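PDB 2Y2W: arabinofuranosidase from Bifidobacterium longum, which catalyses the hydrolysis of terminal non-reducing alpha-L-arabinofuranosyl residues from arabinan and arabinoxylan, as a member of glycoside hydrolase family 51. Local coordinates for residues P43-L49 with H492-L498; A449-P453 with P464-A468; G77-E81 with G91-V96; L99-L103 with W426-F431; L181-N185 with Q195-N199. One frame throughout, in Å; residues are numbered along the deposited sequence.

Contact 1 (P43-L49 with H492-L498); sequences PDASIAL and HTLTIDL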
# COMPACT_ATOMS: atom_id res chain seq x y z
N PRO D 43 35.42 43.20 32.16
CA PRO D 43 35.51 42.19 31.11
C PRO D 43 35.96 40.84 31.66
O PRO D 43 37.02 40.75 32.29
CB PRO D 43 36.58 42.76 30.16
CG PRO D 43 36.78 44.19 30.58
CD PRO D 43 36.49 44.20 32.04
N ASP D 44 35.15 39.81 31.43
CA ASP D 44 35.43 38.46 31.92
C ASP D 44 35.34 37.40 30.81
O ASP D 44 35.93 36.32 30.94
CB ASP D 44 34.50 38.10 33.08
CG ASP D 44 33.03 38.13 32.69
OD1 ASP D 44 32.56 37.16 32.06
OD2 ASP D 44 32.34 39.11 33.04
N ALA D 45 34.61 37.72 29.75
CA ALA D 45 34.42 36.81 28.62
C ALA D 45 35.18 37.26 27.38
O ALA D 45 35.43 38.46 27.19
CB ALA D 45 32.93 36.65 28.31
N SER D 46 35.55 36.30 26.53
CA SER D 46 36.32 36.60 25.32
C SER D 46 35.80 35.90 24.07
O SER D 46 35.78 34.67 23.99
CB SER D 46 37.81 36.28 25.53
OG SER D 46 38.40 37.19 26.44
N ILE D 47 35.38 36.71 23.10
CA ILE D 47 35.02 36.23 21.77
C ILE D 47 36.11 36.68 20.80
O ILE D 47 36.25 37.88 20.53
CB ILE D 47 33.63 36.77 21.30
CG1 ILE D 47 32.53 36.46 22.33
CG2 ILE D 47 33.28 36.24 19.90
CD1 ILE D 47 32.22 34.98 22.54
N ALA D 48 36.88 35.73 20.29
CA ALA D 48 38.01 36.03 19.41
C ALA D 48 38.26 34.95 18.37
O ALA D 48 38.00 33.77 18.62
CB ALA D 48 39.27 36.28 20.24
N LEU D 49 38.76 35.36 17.20
CA LEU D 49 39.18 34.42 16.16
C LEU D 49 40.65 34.08 16.33
O LEU D 49 41.48 34.98 16.53
CB LEU D 49 38.91 35.00 14.76
CG LEU D 49 37.51 34.95 14.13
CD1 LEU D 49 36.97 33.52 14.04
CD2 LEU D 49 36.51 35.86 14.84
N HIS D 492 26.86 39.86 31.92
CA HIS D 492 28.27 39.67 31.60
C HIS D 492 28.78 40.75 30.64
O HIS D 492 28.01 41.37 29.92
CB HIS D 492 28.50 38.29 30.98
CG HIS D 492 28.06 37.16 31.86
ND1 HIS D 492 28.87 36.60 32.82
CD2 HIS D 492 26.89 36.47 31.91
CE1 HIS D 492 28.22 35.63 33.43
NE2 HIS D 492 27.01 35.53 32.90
N THR D 493 30.09 40.96 30.66
CA THR D 493 30.76 41.88 29.74
C THR D 493 31.86 41.12 29.01
O THR D 493 32.65 40.41 29.63
CB THR D 493 31.31 43.12 30.48
OG1 THR D 493 30.25 43.77 31.19
CG2 THR D 493 31.92 44.12 29.50
N LEU D 494 31.90 41.28 27.69
CA LEU D 494 32.81 40.51 26.84
C LEU D 494 33.73 41.37 25.98
O LEU D 494 33.41 42.52 25.66
CB LEU D 494 32.02 39.52 25.96
CG LEU D 494 30.76 39.99 25.21
CD1 LEU D 494 30.63 39.26 23.88
CD2 LEU D 494 29.51 39.80 26.06
N THR D 495 34.88 40.79 25.62
CA THR D 495 35.85 41.44 24.74
C THR D 495 35.73 40.87 23.32
O THR D 495 35.69 39.65 23.13
CB THR D 495 37.29 41.26 25.25
OG1 THR D 495 37.53 39.88 25.56
CG2 THR D 495 37.54 42.11 26.49
N ILE D 496 35.68 41.77 22.34
CA ILE D 496 35.55 41.38 20.94
C ILE D 496 36.85 41.65 20.19
O ILE D 496 37.26 42.80 20.02
CB ILE D 496 34.37 42.11 20.25
CG1 ILE D 496 33.09 41.99 21.08
CG2 ILE D 496 34.16 41.56 18.84
CD1 ILE D 496 32.08 43.11 20.84
N ASP D 497 37.50 40.57 19.76
CA ASP D 497 38.78 40.66 19.05
C ASP D 497 38.73 39.84 17.76
O ASP D 497 38.98 38.63 17.78
CB ASP D 497 39.92 40.20 19.97
CG ASP D 497 41.30 40.36 19.34
OD1 ASP D 497 41.43 41.05 18.30
OD2 ASP D 497 42.27 39.80 19.89
N LEU D 498 38.41 40.51 16.66
CA LEU D 498 38.32 39.85 15.35
C LEU D 498 39.70 39.40 14.87
O LEU D 498 40.02 38.21 14.95
CB LEU D 498 37.63 40.76 14.32
CG LEU D 498 36.13 41.10 14.43
CD1 LEU D 498 35.27 39.86 14.71
CD2 LEU D 498 35.85 42.20 15.45

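Contact 2 (A449-P453 with P464-A468); sequences AISSP and PAIDA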
# COMPACT_ATOMS: atom_id res chain seq x y z
N ALA D 449 36.68 31.48 19.07
CA ALA D 449 37.06 30.95 20.38
C ALA D 449 36.26 31.68 21.46
O ALA D 449 36.25 32.91 21.52
CB ALA D 449 38.55 31.11 20.61
N ILE D 450 35.57 30.89 22.29
CA ILE D 450 34.72 31.44 23.34
C ILE D 450 35.24 31.04 24.72
O ILE D 450 35.54 29.87 24.97
CB ILE D 450 33.24 30.98 23.17
CG1 ILE D 450 32.72 31.33 21.76
CG2 ILE D 450 32.35 31.61 24.24
CD1 ILE D 450 31.50 30.54 21.33
N SER D 451 35.34 32.03 25.60
CA SER D 451 35.70 31.81 27.00
C SER D 451 34.74 32.58 27.90
O SER D 451 34.85 33.80 28.03
CB SER D 451 37.15 32.24 27.26
OG SER D 451 38.05 31.54 26.42
N SER D 452 33.79 31.86 28.49
CA SER D 452 32.77 32.47 29.35
C SER D 452 32.54 31.64 30.61
O SER D 452 32.74 30.43 30.59
CB SER D 452 31.46 32.64 28.57
OG SER D 452 30.80 31.40 28.39
N PRO D 453 32.12 32.30 31.70
CA PRO D 453 31.74 31.57 32.92
C PRO D 453 30.53 30.67 32.68
O PRO D 453 29.51 31.12 32.16
CB PRO D 453 31.38 32.70 33.91
CG PRO D 453 31.18 33.91 33.07
CD PRO D 453 32.10 33.76 31.91
N PRO D 464 28.34 27.01 28.69
CA PRO D 464 28.79 28.40 28.59
C PRO D 464 27.63 29.38 28.49
O PRO D 464 26.65 29.11 27.79
CB PRO D 464 29.60 28.41 27.29
CG PRO D 464 30.03 27.00 27.09
CD PRO D 464 28.90 26.18 27.60
N ALA D 465 27.73 30.49 29.21
CA ALA D 465 26.69 31.51 29.21
C ALA D 465 26.64 32.25 27.87
O ALA D 465 25.57 32.48 27.32
CB ALA D 465 26.90 32.49 30.36
N ILE D 466 27.82 32.62 27.36
CA ILE D 466 27.93 33.35 26.10
C ILE D 466 28.11 32.38 24.92
O ILE D 466 28.86 31.40 25.02
CB ILE D 466 29.08 34.40 26.13
CG1 ILE D 466 28.96 35.32 27.35
CG2 ILE D 466 29.14 35.21 24.83
CD1 ILE D 466 27.70 36.19 27.39
N ASP D 467 27.40 32.66 23.83
CA ASP D 467 27.47 31.88 22.60
C ASP D 467 27.41 32.85 21.41
O ASP D 467 26.60 33.77 21.41
CB ASP D 467 26.32 30.88 22.54
CG ASP D 467 26.49 29.84 21.44
OD1 ASP D 467 27.63 29.62 20.98
OD2 ASP D 467 25.47 29.22 21.05
N ALA D 468 28.27 32.63 20.40
CA ALA D 468 28.41 33.59 19.29
C ALA D 468 28.85 33.00 17.94
O ALA D 468 29.50 31.96 17.89
CB ALA D 468 29.35 34.72 19.70

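Contact 3 (G77-E81 with G91-V96); sequences GGIYE and GFRQDV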
# COMPACT_ATOMS: atom_id res chain seq x y z
N GLY D 77 -6.31 34.15 6.61
CA GLY D 77 -6.19 35.21 7.61
C GLY D 77 -4.73 35.53 7.88
O GLY D 77 -4.42 36.35 8.74
N GLY D 78 -3.85 34.87 7.14
CA GLY D 78 -2.41 35.07 7.25
C GLY D 78 -1.86 35.66 5.98
O GLY D 78 -1.80 36.88 5.82
N ILE D 79 -1.46 34.80 5.05
CA ILE D 79 -0.96 35.24 3.75
C ILE D 79 -2.11 35.48 2.76
O ILE D 79 -1.96 36.24 1.81
CB ILE D 79 0.07 34.25 3.15
CG1 ILE D 79 -0.54 32.86 2.96
CG2 ILE D 79 1.32 34.20 4.03
CD1 ILE D 79 0.15 32.02 1.90
N TYR D 80 -3.25 34.84 3.01
CA TYR D 80 -4.41 34.95 2.12
C TYR D 80 -5.63 35.52 2.84
O TYR D 80 -6.11 34.94 3.81
CB TYR D 80 -4.73 33.58 1.51
CG TYR D 80 -5.84 33.58 0.49
CD1 TYR D 80 -5.64 34.06 -0.80
CD2 TYR D 80 -7.10 33.07 0.82
CE1 TYR D 80 -6.66 34.05 -1.74
CE2 TYR D 80 -8.13 33.05 -0.12
CZ TYR D 80 -7.90 33.54 -1.39
OH TYR D 80 -8.91 33.53 -2.32
N GLU D 81 -6.10 36.67 2.36
CA GLU D 81 -7.28 37.34 2.91
C GLU D 81 -7.81 38.33 1.88
O GLU D 81 -7.42 39.49 1.89
CB GLU D 81 -6.93 38.05 4.23
CG GLU D 81 -8.13 38.34 5.13
CD GLU D 81 -7.74 38.87 6.51
OE1 GLU D 81 -6.62 38.56 6.98
OE2 GLU D 81 -8.56 39.59 7.12
N GLY D 91 -5.65 38.16 -3.89
CA GLY D 91 -6.16 38.09 -2.52
C GLY D 91 -5.09 37.86 -1.46
O GLY D 91 -5.41 37.46 -0.34
N PHE D 92 -3.83 38.10 -1.81
CA PHE D 92 -2.74 38.01 -0.85
C PHE D 92 -2.55 39.33 -0.13
O PHE D 92 -2.56 40.40 -0.75
CB PHE D 92 -1.42 37.60 -1.53
CG PHE D 92 -1.52 36.37 -2.39
CD1 PHE D 92 -2.14 35.21 -1.92
CD2 PHE D 92 -0.98 36.36 -3.67
CE1 PHE D 92 -2.23 34.08 -2.72
CE2 PHE D 92 -1.06 35.23 -4.48
CZ PHE D 92 -1.68 34.08 -4.00
N ARG D 93 -2.36 39.26 1.19
CA ARG D 93 -2.14 40.45 2.01
C ARG D 93 -0.77 41.04 1.73
O ARG D 93 0.25 40.36 1.88
CB ARG D 93 -2.27 40.12 3.49
CG ARG D 93 -3.70 40.10 4.00
CD ARG D 93 -3.77 39.70 5.47
NE ARG D 93 -3.27 40.74 6.37
CZ ARG D 93 -3.58 40.84 7.66
NH1 ARG D 93 -4.40 39.97 8.23
NH2 ARG D 93 -3.07 41.83 8.38
N GLN D 94 -0.74 42.30 1.32
CA GLN D 94 0.52 42.98 1.00
C GLN D 94 1.31 43.33 2.26
O GLN D 94 2.54 43.27 2.25
CB GLN D 94 0.29 44.23 0.14
CG GLN D 94 1.56 44.78 -0.54
CD GLN D 94 2.27 43.76 -1.43
OE1 GLN D 94 1.69 43.25 -2.39
NE2 GLN D 94 3.52 43.47 -1.10
N ASP D 95 0.61 43.68 3.33
CA ASP D 95 1.28 44.02 4.59
C ASP D 95 2.07 42.83 5.15
O ASP D 95 3.14 43.00 5.73
CB ASP D 95 0.29 44.58 5.63
CG ASP D 95 -0.86 43.63 5.95
OD1 ASP D 95 -0.97 42.55 5.33
OD2 ASP D 95 -1.67 43.98 6.84
N VAL D 96 1.53 41.63 4.95
CA VAL D 96 2.19 40.39 5.34
C VAL D 96 3.39 40.13 4.43
O VAL D 96 4.48 39.82 4.92
CB VAL D 96 1.20 39.20 5.36
CG1 VAL D 96 1.93 37.86 5.46
CG2 VAL D 96 0.21 39.35 6.50
O HOH W 1 0.30 37.68 1.70

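Contact 4 (L99-L103 with W426-F431); sequences LVKEL and WRQTTF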
# COMPACT_ATOMS: atom_id res chain seq x y z
N LEU D 99 6.35 42.33 5.29
CA LEU D 99 7.08 41.82 6.45
C LEU D 99 7.87 40.54 6.17
O LEU D 99 8.84 40.25 6.87
CB LEU D 99 6.14 41.62 7.65
CG LEU D 99 5.55 42.87 8.31
CD1 LEU D 99 4.63 42.48 9.45
CD2 LEU D 99 6.64 43.80 8.82
N VAL D 100 7.45 39.79 5.15
CA VAL D 100 8.19 38.59 4.73
C VAL D 100 9.50 39.01 4.07
O VAL D 100 10.55 38.43 4.33
CB VAL D 100 7.35 37.68 3.78
CG1 VAL D 100 8.22 36.58 3.16
CG2 VAL D 100 6.18 37.07 4.53
N LYS D 101 9.41 40.03 3.21
CA LYS D 101 10.58 40.65 2.59
C LYS D 101 11.53 41.19 3.67
O LYS D 101 12.73 40.92 3.64
CB LYS D 101 10.15 41.78 1.64
CG LYS D 101 11.29 42.53 0.94
CD LYS D 101 11.88 41.73 -0.22
CE LYS D 101 12.96 42.52 -0.95
NZ LYS D 101 14.26 42.55 -0.20
N GLU D 102 10.97 41.94 4.62
CA GLU D 102 11.73 42.51 5.73
C GLU D 102 12.36 41.44 6.61
O GLU D 102 13.42 41.66 7.20
CB GLU D 102 10.84 43.42 6.57
CG GLU D 102 11.60 44.35 7.51
CD GLU D 102 10.70 45.21 8.38
OE1 GLU D 102 9.75 45.83 7.84
OE2 GLU D 102 10.94 45.26 9.61
N LEU D 103 11.72 40.28 6.68
CA LEU D 103 12.22 39.16 7.47
C LEU D 103 13.39 38.45 6.80
O LEU D 103 14.23 37.85 7.47
CB LEU D 103 11.09 38.18 7.79
CG LEU D 103 11.31 37.06 8.82
CD1 LEU D 103 11.74 37.61 10.18
CD2 LEU D 103 10.05 36.23 8.95
N TRP D 426 1.99 42.78 12.45
CA TRP D 426 3.05 43.28 13.32
C TRP D 426 4.13 42.23 13.60
O TRP D 426 3.92 41.03 13.41
CB TRP D 426 2.48 43.84 14.63
CG TRP D 426 1.57 42.89 15.38
CD1 TRP D 426 0.22 42.74 15.20
CD2 TRP D 426 1.94 42.00 16.44
NE1 TRP D 426 -0.27 41.79 16.07
CE2 TRP D 426 0.76 41.33 16.84
CE3 TRP D 426 3.14 41.70 17.08
CZ2 TRP D 426 0.76 40.37 17.86
CZ3 TRP D 426 3.14 40.74 18.09
CH2 TRP D 426 1.95 40.09 18.47
N ARG D 427 5.29 42.71 14.05
CA ARG D 427 6.45 41.87 14.31
C ARG D 427 6.44 41.39 15.75
O ARG D 427 6.25 42.18 16.68
CB ARG D 427 7.74 42.64 14.05
CG ARG D 427 7.85 43.26 12.67
CD ARG D 427 8.83 44.43 12.68
NE ARG D 427 8.83 45.17 11.42
CZ ARG D 427 7.96 46.13 11.11
NH1 ARG D 427 7.01 46.49 11.96
NH2 ARG D 427 8.05 46.74 9.93
N GLN D 428 6.66 40.09 15.94
CA GLN D 428 6.85 39.52 17.26
C GLN D 428 8.30 39.71 17.66
O GLN D 428 9.12 40.15 16.85
CB GLN D 428 6.48 38.04 17.29
CG GLN D 428 5.00 37.77 17.08
CD GLN D 428 4.45 36.75 18.06
OE1 GLN D 428 4.52 36.94 19.27
NE2 GLN D 428 3.88 35.68 17.53
N THR D 429 8.63 39.39 18.91
CA THR D 429 10.00 39.54 19.41
C THR D 429 10.98 38.65 18.64
O THR D 429 12.15 39.02 18.48
CB THR D 429 10.09 39.23 20.92
OG1 THR D 429 9.76 37.86 21.16
CG2 THR D 429 9.15 40.13 21.71
N THR D 430 10.50 37.51 18.16
CA THR D 430 11.32 36.54 17.42
C THR D 430 11.62 36.97 15.99
O THR D 430 12.46 36.37 15.31
CB THR D 430 10.66 35.15 17.38
OG1 THR D 430 9.33 35.27 16.86
CG2 THR D 430 10.59 34.54 18.77
N PHE D 431 10.92 38.01 15.52
CA PHE D 431 11.13 38.60 14.19
C PHE D 431 12.52 39.19 14.03
O PHE D 431 13.19 38.98 13.01
CB PHE D 431 10.07 39.68 13.94
CG PHE D 431 10.08 40.25 12.55
CD1 PHE D 431 10.96 41.27 12.21
CD2 PHE D 431 9.20 39.77 11.59
CE1 PHE D 431 10.97 41.80 10.92
CE2 PHE D 431 9.20 40.30 10.30
CZ PHE D 431 10.08 41.32 9.97

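Contact 5 (L181-N185 with Q195-N199); sequences LEYVN and QRVAN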
# COMPACT_ATOMS: atom_id res chain seq x y z
N LEU D 181 4.38 16.15 -9.60
CA LEU D 181 5.66 16.52 -10.20
C LEU D 181 5.49 16.90 -11.67
O LEU D 181 6.00 17.93 -12.11
CB LEU D 181 6.66 15.36 -10.05
CG LEU D 181 8.03 15.43 -10.74
CD1 LEU D 181 8.86 16.61 -10.25
CD2 LEU D 181 8.76 14.12 -10.53
N GLU D 182 4.77 16.07 -12.41
CA GLU D 182 4.46 16.32 -13.81
C GLU D 182 3.60 17.57 -13.98
O GLU D 182 3.84 18.37 -14.89
CB GLU D 182 3.75 15.10 -14.39
CG GLU D 182 3.49 15.14 -15.89
CD GLU D 182 2.84 13.85 -16.40
OE1 GLU D 182 2.86 12.83 -15.68
OE2 GLU D 182 2.32 13.85 -17.54
N TYR D 183 2.60 17.74 -13.11
CA TYR D 183 1.70 18.90 -13.18
C TYR D 183 2.45 20.20 -12.93
O TYR D 183 2.23 21.20 -13.61
CB TYR D 183 0.56 18.76 -12.17
CG TYR D 183 -0.31 19.99 -12.06
CD1 TYR D 183 -1.43 20.16 -12.88
CD2 TYR D 183 -0.01 21.01 -11.15
CE1 TYR D 183 -2.22 21.29 -12.79
CE2 TYR D 183 -0.80 22.14 -11.05
CZ TYR D 183 -1.90 22.28 -11.88
OH TYR D 183 -2.69 23.40 -11.78
N VAL D 184 3.34 20.16 -11.95
CA VAL D 184 4.03 21.36 -11.49
C VAL D 184 5.24 21.75 -12.35
O VAL D 184 5.52 22.94 -12.52
CB VAL D 184 4.41 21.21 -9.99
CG1 VAL D 184 5.75 20.53 -9.82
CG2 VAL D 184 4.40 22.55 -9.30
N ASN D 185 5.93 20.77 -12.92
CA ASN D 185 7.23 21.01 -13.57
C ASN D 185 7.35 20.52 -15.01
O ASN D 185 8.35 20.78 -15.68
CB ASN D 185 8.36 20.41 -12.73
CG ASN D 185 8.73 21.27 -11.54
OD1 ASN D 185 8.36 22.44 -11.45
ND2 ASN D 185 9.47 20.68 -10.60
N GLN D 195 -3.03 20.92 -17.95
CA GLN D 195 -3.93 21.40 -16.90
C GLN D 195 -3.38 22.64 -16.22
O GLN D 195 -4.12 23.59 -15.98
CB GLN D 195 -4.21 20.31 -15.87
CG GLN D 195 -5.34 19.36 -16.25
CD GLN D 195 -5.70 18.40 -15.13
OE1 GLN D 195 -5.92 18.81 -13.99
NE2 GLN D 195 -5.76 17.11 -15.45
N ARG D 196 -2.08 22.63 -15.91
CA ARG D 196 -1.42 23.79 -15.31
C ARG D 196 -1.51 25.00 -16.23
O ARG D 196 -1.80 26.11 -15.77
CB ARG D 196 0.04 23.48 -15.00
CG ARG D 196 0.69 24.42 -14.00
CD ARG D 196 2.12 24.77 -14.36
NE ARG D 196 2.87 23.63 -14.88
CZ ARG D 196 3.28 23.51 -16.14
NH1 ARG D 196 3.04 24.45 -17.04
NH2 ARG D 196 3.95 22.42 -16.50
N VAL D 197 -1.26 24.78 -17.52
CA VAL D 197 -1.38 25.81 -18.54
C VAL D 197 -2.80 26.37 -18.59
O VAL D 197 -3.00 27.59 -18.60
CB VAL D 197 -0.96 25.27 -19.94
CG1 VAL D 197 -1.12 26.34 -21.02
CG2 VAL D 197 0.48 24.75 -19.92
N ALA D 198 -3.79 25.48 -18.61
CA ALA D 198 -5.20 25.87 -18.61
C ALA D 198 -5.60 26.58 -17.32
O ALA D 198 -6.51 27.42 -17.33
CB ALA D 198 -6.08 24.66 -18.84
N ASN D 199 -4.91 26.26 -16.23
CA ASN D 199 -5.17 26.89 -14.93
C ASN D 199 -4.52 28.27 -14.77
O ASN D 199 -4.72 28.92 -13.74
CB ASN D 199 -4.75 25.96 -13.79
CG ASN D 199 -5.64 24.72 -13.67
OD1 ASN D 199 -6.64 24.58 -14.39
ND2 ASN D 199 -5.28 23.83 -12.77

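Contact 1 (P43-L49 with H492-L498)
T495 lies across from P43, A45 and S46, and each atom of its side chain has a neighbour on the other strand. CB sits 3.9 Å from A45 O. From there the side chain forks: chi1 of 49° puts OG1 between the backbone N and the carbonyl carbon, where it forms a hydrogen bond of 3.0 Å to S46 OG, while CG2, anti to the carbonyl carbon, swings the other way and rests 3.8 Å from P43 CB. The main chain of T495 bonds on both sides of S46: T495 N donates to A45 O (2.9 Å), and T495 O accepts from I47 N. I47 O in turn takes D497 N at 3.1 Å. This is regular parallel pairing of strands 45-48 and 492-497. In family 51 enzymes the chain begins by adding a strand to the C-terminal beta-sandwich; here strand 45-48 has 444-456 as its other neighbour (S46 to S451, A48 to A449), and strand 492-497 has 550-554. Side chains alternate between the faces. On the buried one A45 CB meets L494 CB, and I47 CG1 reaches L494 CD1 at 3.7 Å. S46 and A48 share the opposite face with T495 and D497, where A48 CB lies 4.0 Å from D497 CB. At the P43 end, D44 N bonds T493 O at 3.1 Å, nearly linear at the hydrogen (174°), and T493 O also receives a weak bond from A45 N.

Contact 2 (A449-P453 with P464-A468)
Strands 449-451 and 466-468 run antiparallel past I450 and D467, 168° between their directions, but stay 7.6 Å apart at the axes, wider than a hydrogen-bonded pair. The CA atoms of S452 and P464 come closer, to 5.7 Å, and there side chain and main chain begin to bond. S452 holds OG between its backbone N and carbonyl carbon (chi1 74°), aimed at the turn of the partner. I466 N gives this hydroxyl oxygen a weak hydrogen bond of 3.4 Å, fairly straight at the hydrogen (161°), while P464 CB lies 3.4 Å from S452 OG. S452 CB meanwhile lies 3.8 Å from I466 CB. A second weak bond runs from A465 N to P453 O. The segments belong to the two arms of the hairpin 444-456/462-473 in the C-terminal beta-sandwich, here splayed apart: A449 and S451 pair by backbone with A48 and S46, whereas A465 and D467 pair with R486 and V484. I450 reaches across with both branches. Its CG2 lies 3.6 Å from I466 O, and CD1 extends to A468 N and to D467 OD1, 4.0 Å from the latter. The side chain of I47 touches I450, I466 and A468. The CB of D467 points away from segment 449-453, though OD1 comes back to I450; the side chain also packs on R486 and on I393, T394 and K397 of helix 382-397.

Contact 3 (G77-E81 with G91-V96)
E81 and R93 come together through two torsions: E81 places CG anti to its backbone N (chi1 -159°) and runs on extended, while R93 bends at chi3 (72°), so that the two chains lie side by side and point the same way. E81 lies in the connection from strand 65-67 of the (β/α)8 barrel to helix 94-103; R93 is the N-cap of that helix, and with D95 the two form a salt-bridge network. E81 OE1 takes R93 NH1 at 2.9 Å, with carboxylate and guanidinium planes steeply inclined (75°). The rest of the guanidinium grips D95 side-on: NE to OD1 at 3.1 Å, on its syn lone pair, and NH2 to OD2 at 3.0 Å, both close to the guanidinium plane. With NH1 also bonded to E420 O, all three nitrogens of this buried group are engaged, and H422 N holds the second oxygen of E81. Beside the salt bridges the backbones form a single bridge around Y80 and F92: E81 N donates to G91 O (2.9 Å), and R93 N donates to I79 O. F92 CD1 comes to the edge of the Y80 ring, 3.9 Å from Y80 CD1, and W155 meets the F92 ring edge-to-face. I79 touches V96 through methyl groups; its side chain is about 9 Å from that of Q409, by similarity a residue of substrate recognition. One water donates to I79 O and to R93 O, 2.7 Å from each, joining the bridge to the start of the helix.

Contact 4 (L99-L103 with W426-F431)
L103 lays CD1 over one face of the F431 ring, 3.6 Å above its plane and offset toward the rim. The opposite face of that ring carries R427 CG over its centre, so the phenyl group is sandwiched between a leucine methyl and the aliphatic stem of an arginine. At its edge, F431 CE2 comes to 3.4 Å from L99 O, a carbonyl that also accepts the helical bond of L103 N. The R427 chain runs extended from CG to NE and reaches E102, which it grips side-on: NH2 bonds OE1 and NE bonds OE2, each at 2.8 Å. OE1 is met on its syn lone pair, OE2 from above the carboxylate plane; the two flat groups are 32° apart. L99 CD2 covers one face of the guanidinium, 3.3 Å above the plane, so a methyl lies against the arginine side of the ion pair; E533 adds a long, weak ion pair to R427 NH1. Here helix 94-103, which follows barrel strand 65-67, meets the segment from strand 425-427 into helix 431-440, which comes after the last barrel strand, 402-408; such contacts across the closure fit a (β/α)8 barrel.

Contact 5 (L181-N185 with Q195-N199)
Hydrogen bonds tie Y183 to two residues, R196 in helix 191-198 and N199 just after it. R196 NE donates to Y183 O at 2.8 Å, lying in the carbonyl plane but bent at the hydrogen (137°); the arginine chain, folded at chi2 and chi3, brings NE back to the last turn of helix 174-185. Its other nitrogens bond just beyond the segments, NH1 to I201 O and NH2 weakly to G186 O. N199 ND2 donates to Y183 OH, also at 2.8 Å, from a position near the plane of the phenol. D150 receives both groups, Y183 OH at one oxygen and, weakly, N199 ND2 at the other.

Apolar contacts lie beside these bonds. R196 CB stands over one face of the Y183 ring, 3.8 Å above its plane and 18° off the normal at the centroid, a CH-pi contact. Q195 CB touches the edge, 3.8 Å from Y183 CE1, and the same CE1 lies 3.4 Å from R196 N. W121 meets the tyrosine ring with planes at about 50°.

Helix 174-185, after barrel strand 162-167, and helix 191-198, on the way to strand 209-212, are thus joined by polar bonds at both ends of one tyrosine. A buried arginine among the carbonyls at a helix C-terminus probably compensates their partial negative charge. D150 and N199 hold the hydroxyl in position, while R196 CB and Q195 CB limit the turning of the ring.

How the contacts relate
From the N terminus, strand 45-48 pairs with strand 492-497, so contact 1 closes a loop of more than 440 residues that contains all the others. Within it, contact 3 closes a short loop at the start of helix 94-103, and the same helix opens contact 4. Contact 4 closes only at 426-431, after the last barrel strand, 402-408, and encloses contact 5, a local link between helices 174-185 and 191-198. Contact 2 then closes its hairpin in the C-terminal sandwich. No loops cross. Contacts 1 and 2 touch through strands 45-48 and 444-456; contact 5 lies far off, its centre about 55 Å from that of contact 1.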